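Local structure of capsid protein (Macrobrachium rosenbergii nodavirus, 5YKU) at residues Q8-W19 with P112-V122. The protein forms the capsid of a prawn nodavirus, its protrusion domain probably building the dimeric spikes on the particle surface. Residues are numbered along the deposited sequence; the frame is centred on the assembly and turned at random.
Sequences QLTYNADTIGNW and PYQYRIIRAIV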
ATOM      1  N   GLN A   8     -10.757  22.231 -11.938  1.00 19.06           N
ATOM      2  CA  GLN A   8     -11.695  21.142 -11.681  1.00 18.12           C
ATOM      3  C   GLN A   8     -11.009  19.970 -10.945  1.00 17.23           C
ATOM      4  O   GLN A   8     -11.556  18.911 -10.910  1.00 16.48           O
ATOM      5  CB  GLN A   8     -12.269  20.641 -12.967  1.00 20.80           C
ATOM      6  CG  GLN A   8     -13.075  21.720 -13.784  1.00 25.31           C
ATOM      7  CD  GLN A   8     -14.067  22.483 -12.922  1.00 31.64           C
ATOM      8  OE1 GLN A   8     -15.011  21.879 -12.377  1.00 38.86           O
ATOM      9  NE2 GLN A   8     -13.834  23.783 -12.734  1.00 32.63           N
ATOM     10  N   LEU A   9      -9.818  20.228 -10.389  1.00 14.50           N
ATOM     11  CA  LEU A   9      -9.091  19.190  -9.574  1.00 12.84           C
ATOM     12  C   LEU A   9     -10.076  18.580  -8.569  1.00 13.45           C
ATOM     13  O   LEU A   9     -10.801  19.211  -7.882  1.00 13.60           O
ATOM     14  CB  LEU A   9      -7.954  19.879  -8.809  1.00 12.07           C
ATOM     15  CG  LEU A   9      -7.321  19.042  -7.678  1.00 12.33           C
ATOM     16  CD1 LEU A   9      -6.533  17.915  -8.173  1.00 12.34           C
ATOM     17  CD2 LEU A   9      -6.432  20.004  -6.860  1.00 13.15           C
ATOM     18  N   THR A  10     -10.003  17.254  -8.520  1.00 11.35           N
ATOM     19  CA  THR A  10     -10.632  16.433  -7.474  1.00 11.71           C
ATOM     20  C   THR A  10      -9.687  15.302  -7.145  1.00 11.01           C
ATOM     21  O   THR A  10      -8.703  15.080  -7.847  1.00 11.05           O
ATOM     22  CB  THR A  10     -11.993  15.845  -7.923  1.00 12.02           C
ATOM     23  OG1 THR A  10     -11.781  14.968  -9.017  1.00 13.44           O
ATOM     24  CG2 THR A  10     -12.998  16.957  -8.335  1.00 14.77           C
ATOM     25  N   TYR A  11     -10.015  14.565  -6.127  1.00 10.31           N
ATOM     26  CA  TYR A  11      -9.299  13.318  -5.793  1.00 10.66           C
ATOM     27  C   TYR A  11     -10.207  12.161  -5.870  1.00 10.88           C
ATOM     28  O   TYR A  11     -11.385  12.242  -5.534  1.00 12.02           O
ATOM     29  CB  TYR A  11      -8.787  13.446  -4.327  1.00 11.52           C
ATOM     30  CG  TYR A  11      -7.868  14.604  -4.027  1.00  9.48           C
ATOM     31  CD1 TYR A  11      -6.467  14.513  -4.128  1.00  9.25           C
ATOM     32  CD2 TYR A  11      -8.384  15.821  -3.639  1.00  9.96           C
ATOM     33  CE1 TYR A  11      -5.645  15.604  -3.789  1.00  9.69           C
ATOM     34  CE2 TYR A  11      -7.593  16.896  -3.322  1.00 10.02           C
ATOM     35  CZ  TYR A  11      -6.266  16.765  -3.367  1.00  9.66           C
ATOM     36  OH  TYR A  11      -5.456  17.831  -3.028  1.00 10.54           O
ATOM     37  N   ASN A  12      -9.648  11.006  -6.155  1.00 10.59           N
ATOM     38  CA  ASN A  12     -10.287   9.742  -5.975  1.00 10.43           C
ATOM     39  C   ASN A  12      -9.462   9.029  -4.887  1.00 10.44           C
ATOM     40  O   ASN A  12      -8.278   8.722  -5.147  1.00 10.56           O
ATOM     41  CB  ASN A  12     -10.373   8.968  -7.296  1.00 11.32           C
ATOM     42  CG  ASN A  12     -11.076   7.651  -7.116  1.00 13.10           C
ATOM     43  OD1 ASN A  12     -10.830   6.874  -6.211  1.00 13.29           O
ATOM     44  ND2 ASN A  12     -11.991   7.386  -7.998  1.00 17.79           N
ATOM     45  N   ALA A  13     -10.079   8.754  -3.785  1.00  9.70           N
ATOM     46  CA  ALA A  13      -9.471   8.034  -2.672  1.00 10.01           C
ATOM     47  C   ALA A  13     -10.192   6.753  -2.359  1.00 10.80           C
ATOM     48  O   ALA A  13     -10.110   6.179  -1.255  1.00 11.70           O
ATOM     49  CB  ALA A  13      -9.439   8.907  -1.490  1.00 10.16           C
ATOM     50  N   ASP A  14     -10.935   6.190  -3.343  1.00 10.99           N
ATOM     51  CA  ASP A  14     -11.757   4.995  -3.139  1.00 12.00           C
ATOM     52  C   ASP A  14     -11.084   3.731  -3.554  1.00 11.36           C
ATOM     53  O   ASP A  14     -11.712   2.667  -3.292  1.00 15.90           O
ATOM     54  CB  ASP A  14     -13.177   5.157  -3.748  1.00 12.95           C
ATOM     55  CG  ASP A  14     -13.954   6.148  -3.022  1.00 15.60           C
ATOM     56  OD1 ASP A  14     -13.826   6.228  -1.791  1.00 16.21           O
ATOM     57  OD2 ASP A  14     -14.657   6.913  -3.734  1.00 17.75           O
ATOM     58  N   THR A  15      -9.965   3.712  -4.195  1.00 11.56           N
ATOM     59  CA  THR A  15      -9.267   2.436  -4.505  1.00 12.74           C
ATOM     60  C   THR A  15      -8.694   1.902  -3.211  1.00 12.30           C
ATOM     61  O   THR A  15      -7.794   2.533  -2.630  1.00 14.31           O
ATOM     62  CB  THR A  15      -8.169   2.675  -5.505  1.00 14.46           C
ATOM     63  OG1 THR A  15      -8.774   3.192  -6.732  1.00 22.16           O
ATOM     64  CG2 THR A  15      -7.473   1.379  -5.885  1.00 17.91           C
ATOM     65  N   ILE A  16      -9.137   0.793  -2.785  1.00 10.66           N
ATOM     66  CA  ILE A  16      -8.664   0.072  -1.591  1.00 11.09           C
ATOM     67  C   ILE A  16      -8.280  -1.306  -1.975  1.00 10.80           C
ATOM     68  O   ILE A  16      -8.764  -1.900  -2.987  1.00 13.08           O
ATOM     69  CB  ILE A  16      -9.652   0.114  -0.437  1.00 11.39           C
ATOM     70  CG1 ILE A  16     -11.012  -0.509  -0.880  1.00 11.70           C
ATOM     71  CG2 ILE A  16      -9.840   1.513   0.072  1.00 13.31           C
ATOM     72  CD1 ILE A  16     -11.965  -0.765   0.268  1.00 13.03           C
ATOM     73  N   GLY A  17      -7.377  -1.908  -1.247  1.00  9.76           N
ATOM     74  CA  GLY A  17      -7.013  -3.251  -1.454  1.00 10.28           C
ATOM     75  C   GLY A  17      -6.270  -3.857  -0.317  1.00  9.06           C
ATOM     76  O   GLY A  17      -6.007  -3.245   0.718  1.00  9.48           O
ATOM     77  N   ASN A  18      -5.982  -5.140  -0.428  1.00 10.15           N
ATOM     78  CA  ASN A  18      -5.317  -5.955   0.569  1.00  8.83           C
ATOM     79  C   ASN A  18      -3.953  -6.333   0.124  1.00  8.98           C
ATOM     80  O   ASN A  18      -3.708  -6.708  -1.026  1.00 10.01           O
ATOM     81  CB  ASN A  18      -6.131  -7.233   0.791  1.00  9.79           C
ATOM     82  CG  ASN A  18      -7.433  -6.971   1.404  1.00 12.22           C
ATOM     83  OD1 ASN A  18      -7.673  -6.059   2.169  1.00 13.50           O
ATOM     84  ND2 ASN A  18      -8.372  -7.892   1.143  1.00 17.85           N
ATOM     85  N   TRP A  19      -3.005  -6.243   1.039  1.00  9.26           N
ATOM     86  CA  TRP A  19      -1.698  -6.851   0.853  1.00  9.09           C
ATOM     87  C   TRP A  19      -1.790  -8.351   1.091  1.00  8.89           C
ATOM     88  O   TRP A  19      -2.353  -8.778   2.106  1.00  9.19           O
ATOM     89  CB  TRP A  19      -0.691  -6.243   1.873  1.00  9.03           C
ATOM     90  CG  TRP A  19      -0.472  -4.784   1.720  1.00  8.11           C
ATOM     91  CD1 TRP A  19      -0.816  -3.824   2.631  1.00  9.25           C
ATOM     92  CD2 TRP A  19       0.101  -4.085   0.615  1.00  8.08           C
ATOM     93  NE1 TRP A  19      -0.477  -2.589   2.171  1.00  9.10           N
ATOM     94  CE2 TRP A  19       0.092  -2.694   0.919  1.00  7.84           C
ATOM     95  CE3 TRP A  19       0.589  -4.479  -0.633  1.00  8.99           C
ATOM     96  CZ2 TRP A  19       0.597  -1.735   0.071  1.00  8.48           C
ATOM     97  CZ3 TRP A  19       1.102  -3.529  -1.475  1.00  9.03           C
ATOM     98  CH2 TRP A  19       1.152  -2.170  -1.133  1.00  9.22           C
ATOM     99  N   PRO A 112      -5.238  -9.834   6.116  1.00  8.95           N
ATOM    100  CA  PRO A 112      -4.444  -8.890   5.333  1.00  8.92           C
ATOM    101  C   PRO A 112      -4.382  -7.519   5.986  1.00  8.50           C
ATOM    102  O   PRO A 112      -5.317  -7.066   6.642  1.00  9.34           O
ATOM    103  CB  PRO A 112      -5.142  -8.795   4.008  1.00 10.40           C
ATOM    104  CG  PRO A 112      -5.975 -10.092   3.908  1.00 14.23           C
ATOM    105  CD  PRO A 112      -6.337 -10.452   5.285  1.00 11.08           C
ATOM    106  N   TYR A 113      -3.238  -6.874   5.802  1.00  7.83           N
ATOM    107  CA  TYR A 113      -3.177  -5.431   5.999  1.00  7.46           C
ATOM    108  C   TYR A 113      -3.696  -4.777   4.752  1.00  7.57           C
ATOM    109  O   TYR A 113      -3.784  -5.388   3.649  1.00  8.67           O
ATOM    110  CB  TYR A 113      -1.760  -5.032   6.367  1.00  8.36           C
ATOM    111  CG  TYR A 113      -1.417  -5.418   7.808  1.00  8.00           C
ATOM    112  CD1 TYR A 113      -2.172  -4.868   8.847  1.00  7.50           C
ATOM    113  CD2 TYR A 113      -0.382  -6.240   8.123  1.00  8.73           C
ATOM    114  CE1 TYR A 113      -1.894  -5.165  10.211  1.00  7.55           C
ATOM    115  CE2 TYR A 113      -0.079  -6.565   9.467  1.00  7.67           C
ATOM    116  CZ  TYR A 113      -0.861  -6.029  10.475  1.00  7.77           C
ATOM    117  OH  TYR A 113      -0.618  -6.290  11.789  1.00  9.45           O
ATOM    118  N   GLN A 114      -4.085  -3.497   4.872  1.00  7.51           N
ATOM    119  CA  GLN A 114      -5.011  -2.809   3.934  1.00  7.50           C
ATOM    120  C   GLN A 114      -4.459  -1.490   3.513  1.00  7.89           C
ATOM    121  O   GLN A 114      -3.828  -0.771   4.285  1.00  7.78           O
ATOM    122  CB  GLN A 114      -6.340  -2.609   4.664  1.00  8.12           C
ATOM    123  CG  GLN A 114      -7.011  -3.953   5.083  1.00  8.43           C
ATOM    124  CD  GLN A 114      -7.892  -3.769   6.268  1.00  8.78           C
ATOM    125  OE1 GLN A 114      -7.476  -3.290   7.349  1.00  9.12           O
ATOM    126  NE2 GLN A 114      -9.137  -4.175   6.192  1.00 10.29           N
ATOM    127  N   TYR A 115      -4.693  -1.122   2.276  1.00  7.85           N
ATOM    128  CA  TYR A 115      -4.183   0.081   1.697  1.00  8.19           C
ATOM    129  C   TYR A 115      -5.233   0.843   0.924  1.00  7.90           C
ATOM    130  O   TYR A 115      -6.247   0.303   0.478  1.00  7.98           O
ATOM    131  CB  TYR A 115      -2.955  -0.206   0.800  1.00  8.93           C
ATOM    132  CG  TYR A 115      -3.300  -0.921  -0.477  1.00  9.41           C
ATOM    133  CD1 TYR A 115      -3.874  -0.278  -1.557  1.00  9.18           C
ATOM    134  CD2 TYR A 115      -2.982  -2.279  -0.617  1.00  9.19           C
ATOM    135  CE1 TYR A 115      -4.101  -1.018  -2.749  1.00  9.32           C
ATOM    136  CE2 TYR A 115      -3.294  -3.001  -1.710  1.00 10.64           C
ATOM    137  CZ  TYR A 115      -3.829  -2.345  -2.789  1.00  9.81           C
ATOM    138  OH  TYR A 115      -4.137  -3.093  -3.944  1.00 13.35           O
ATOM    139  N   ARG A 116      -5.010   2.171   0.807  1.00  8.55           N
ATOM    140  CA  ARG A 116      -5.871   3.129   0.074  1.00  7.76           C
ATOM    141  C   ARG A 116      -5.003   3.891  -0.890  1.00  8.85           C
ATOM    142  O   ARG A 116      -3.973   4.440  -0.469  1.00  9.31           O
ATOM    143  CB  ARG A 116      -6.581   4.023   1.062  1.00  8.25           C
ATOM    144  CG  ARG A 116      -7.482   5.043   0.364  1.00  9.69           C
ATOM    145  CD  ARG A 116      -8.142   5.984   1.399  1.00  9.89           C
ATOM    146  NE  ARG A 116      -8.861   5.274   2.432  1.00 10.69           N
ATOM    147  CZ  ARG A 116     -10.005   4.652   2.304  1.00 11.32           C
ATOM    148  NH1 ARG A 116     -10.711   4.717   1.207  1.00 11.58           N
ATOM    149  NH2 ARG A 116     -10.490   4.039   3.392  1.00 11.68           N
ATOM    150  N   ILE A 117      -5.423   3.975  -2.110  1.00  9.17           N
ATOM    151  CA  ILE A 117      -4.690   4.760  -3.128  1.00  9.59           C
ATOM    152  C   ILE A 117      -5.412   6.015  -3.410  1.00  9.45           C
ATOM    153  O   ILE A 117      -6.677   6.044  -3.555  1.00 11.42           O
ATOM    154  CB  ILE A 117      -4.482   3.936  -4.400  1.00 11.83           C
ATOM    155  CG1 ILE A 117      -3.488   2.803  -4.097  1.00 14.26           C
ATOM    156  CG2 ILE A 117      -3.975   4.829  -5.547  1.00 12.57           C
ATOM    157  CD1 ILE A 117      -3.230   1.817  -5.192  1.00 16.67           C
ATOM    158  N   ILE A 118      -4.691   7.128  -3.346  1.00  9.02           N
ATOM    159  CA  ILE A 118      -5.197   8.468  -3.592  1.00  9.10           C
ATOM    160  C   ILE A 118      -4.680   8.946  -4.922  1.00  8.63           C
ATOM    161  O   ILE A 118      -3.423   8.965  -5.179  1.00  8.97           O
ATOM    162  CB  ILE A 118      -4.839   9.454  -2.527  1.00 10.86           C
ATOM    163  CG1 ILE A 118      -5.455   8.955  -1.213  1.00 13.99           C
ATOM    164  CG2 ILE A 118      -5.329  10.849  -2.840  1.00 12.03           C
ATOM    165  CD1 ILE A 118      -4.870   9.632  -0.030  1.00 22.52           C
ATOM    166  N   ARG A 119      -5.572   9.398  -5.831  1.00  9.19           N
ATOM    167  CA  ARG A 119      -5.230   9.896  -7.138  1.00  9.84           C
ATOM    168  C   ARG A 119      -5.793  11.275  -7.351  1.00  9.61           C
ATOM    169  O   ARG A 119      -7.013  11.467  -7.201  1.00 10.24           O
ATOM    170  CB  ARG A 119      -5.873   8.969  -8.211  1.00 10.07           C
ATOM    171  CG  ARG A 119      -5.632   9.417  -9.625  1.00 11.62           C
ATOM    172  CD  ARG A 119      -6.471   8.581 -10.587  1.00 13.27           C
ATOM    173  NE  ARG A 119      -6.570   9.160 -11.914  1.00 13.75           N
ATOM    174  CZ  ARG A 119      -7.562   8.958 -12.770  1.00 14.19           C
ATOM    175  NH1 ARG A 119      -7.501   9.619 -13.889  1.00 15.84           N
ATOM    176  NH2 ARG A 119      -8.572   8.166 -12.381  1.00 15.67           N
ATOM    177  N   ALA A 120      -4.976  12.269  -7.628  1.00  9.39           N
ATOM    178  CA  ALA A 120      -5.454  13.607  -8.095  1.00 10.98           C
ATOM    179  C   ALA A 120      -5.909  13.457  -9.568  1.00 10.77           C
ATOM    180  O   ALA A 120      -5.125  13.051 -10.422  1.00 12.46           O
ATOM    181  CB  ALA A 120      -4.327  14.621  -8.003  1.00 10.63           C
ATOM    182  N   ILE A 121      -7.176  13.761  -9.786  1.00 10.60           N
ATOM    183  CA  ILE A 121      -7.762  13.742 -11.126  1.00 12.27           C
ATOM    184  C   ILE A 121      -7.632  15.160 -11.727  1.00 10.36           C
ATOM    185  O   ILE A 121      -8.418  16.029 -11.327  1.00 11.66           O
ATOM    186  CB  ILE A 121      -9.171  13.209 -11.088  1.00 12.80           C
ATOM    187  CG1 ILE A 121      -9.112  11.750 -10.564  1.00 15.09           C
ATOM    188  CG2 ILE A 121      -9.719  13.209 -12.542  1.00 15.83           C
ATOM    189  CD1 ILE A 121     -10.457  11.095 -10.421  1.00 18.03           C
ATOM    190  N   VAL A 122      -6.620  15.348 -12.493  1.00 10.73           N
ATOM    191  CA  VAL A 122      -6.267  16.686 -13.023  1.00 12.68           C
ATOM    192  C   VAL A 122      -5.347  16.473 -14.161  1.00 12.82           C
ATOM    193  O   VAL A 122      -4.609  15.474 -14.212  1.00 13.17           O
ATOM    194  CB  VAL A 122      -5.640  17.525 -11.894  1.00 12.33           C
ATOM    195  CG1 VAL A 122      -4.270  16.971 -11.475  1.00 14.16           C
ATOM    196  CG2 VAL A 122      -5.536  19.012 -12.348  1.00 13.91           C
TER
HETATM  197  O   HOH W   1     -11.191  16.265 -11.345  1.00 16.05           O
HETATM  198  O   HOH W   2      -8.137   5.847  -5.827  1.00 19.26           O
HETATM  199  O   HOH W   3     -13.369   4.194   0.211  1.00 29.48           O
HETATM  200  O   HOH W   4      -4.468  -5.725  -3.647  1.00 21.65           O
HETATM  201  O   HOH W   5      -9.407  -6.449   4.232  1.00 25.06           O
HETATM  202  O   HOH W   6      -1.139  -8.598   4.593  1.00  9.53           O
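Y115 and W19 pack tightly where strand 114-121 meets strand 10-18, one of the two outermost strands of the P-domain's antiparallel sheet within this chain. Y115 CD2 sits 3.5 Å above the centre of the W19 ring system, the two ring planes inclined at 49°. A chi1 of 71° wedges CG of Y115 in over the main chain and lays the ring flat across G17, whose CA makes a CH-pi contact 3.8 Å from the ring centroid. Backbone bonds in both directions between G17 and Y115 clamp this region. I33 covers Y115 and W19 from strand 26-33, while Y74 OH takes the indole NE1 proton.

Beyond I16, strand 10-18 gains one residue around A13 and D14, a beta bulge that shifts the register. N12 OD1 accepts from D14 N at 3.0 Å, making an Asx turn. R116, folded back at its third torsion, turns the edge of its guanidinium to the bulge: R116 NH1 reaches A13 O at 2.9 Å, while I16 CG2 lies over one face. A water bridges R116 NH1 and D14 OD1, which lie 4.6 Å apart, beyond a salt bridge.

At the L9 end pairing stays regular through T10-I121, though the T10 N to I121 O bond is weak, and exposed side chains pack lightly, L9 CD1 on V122. Backbone bonds plus the packed Y115 ring thus hold the strands, while waters line the edge, even between N18 O and Y115 OH.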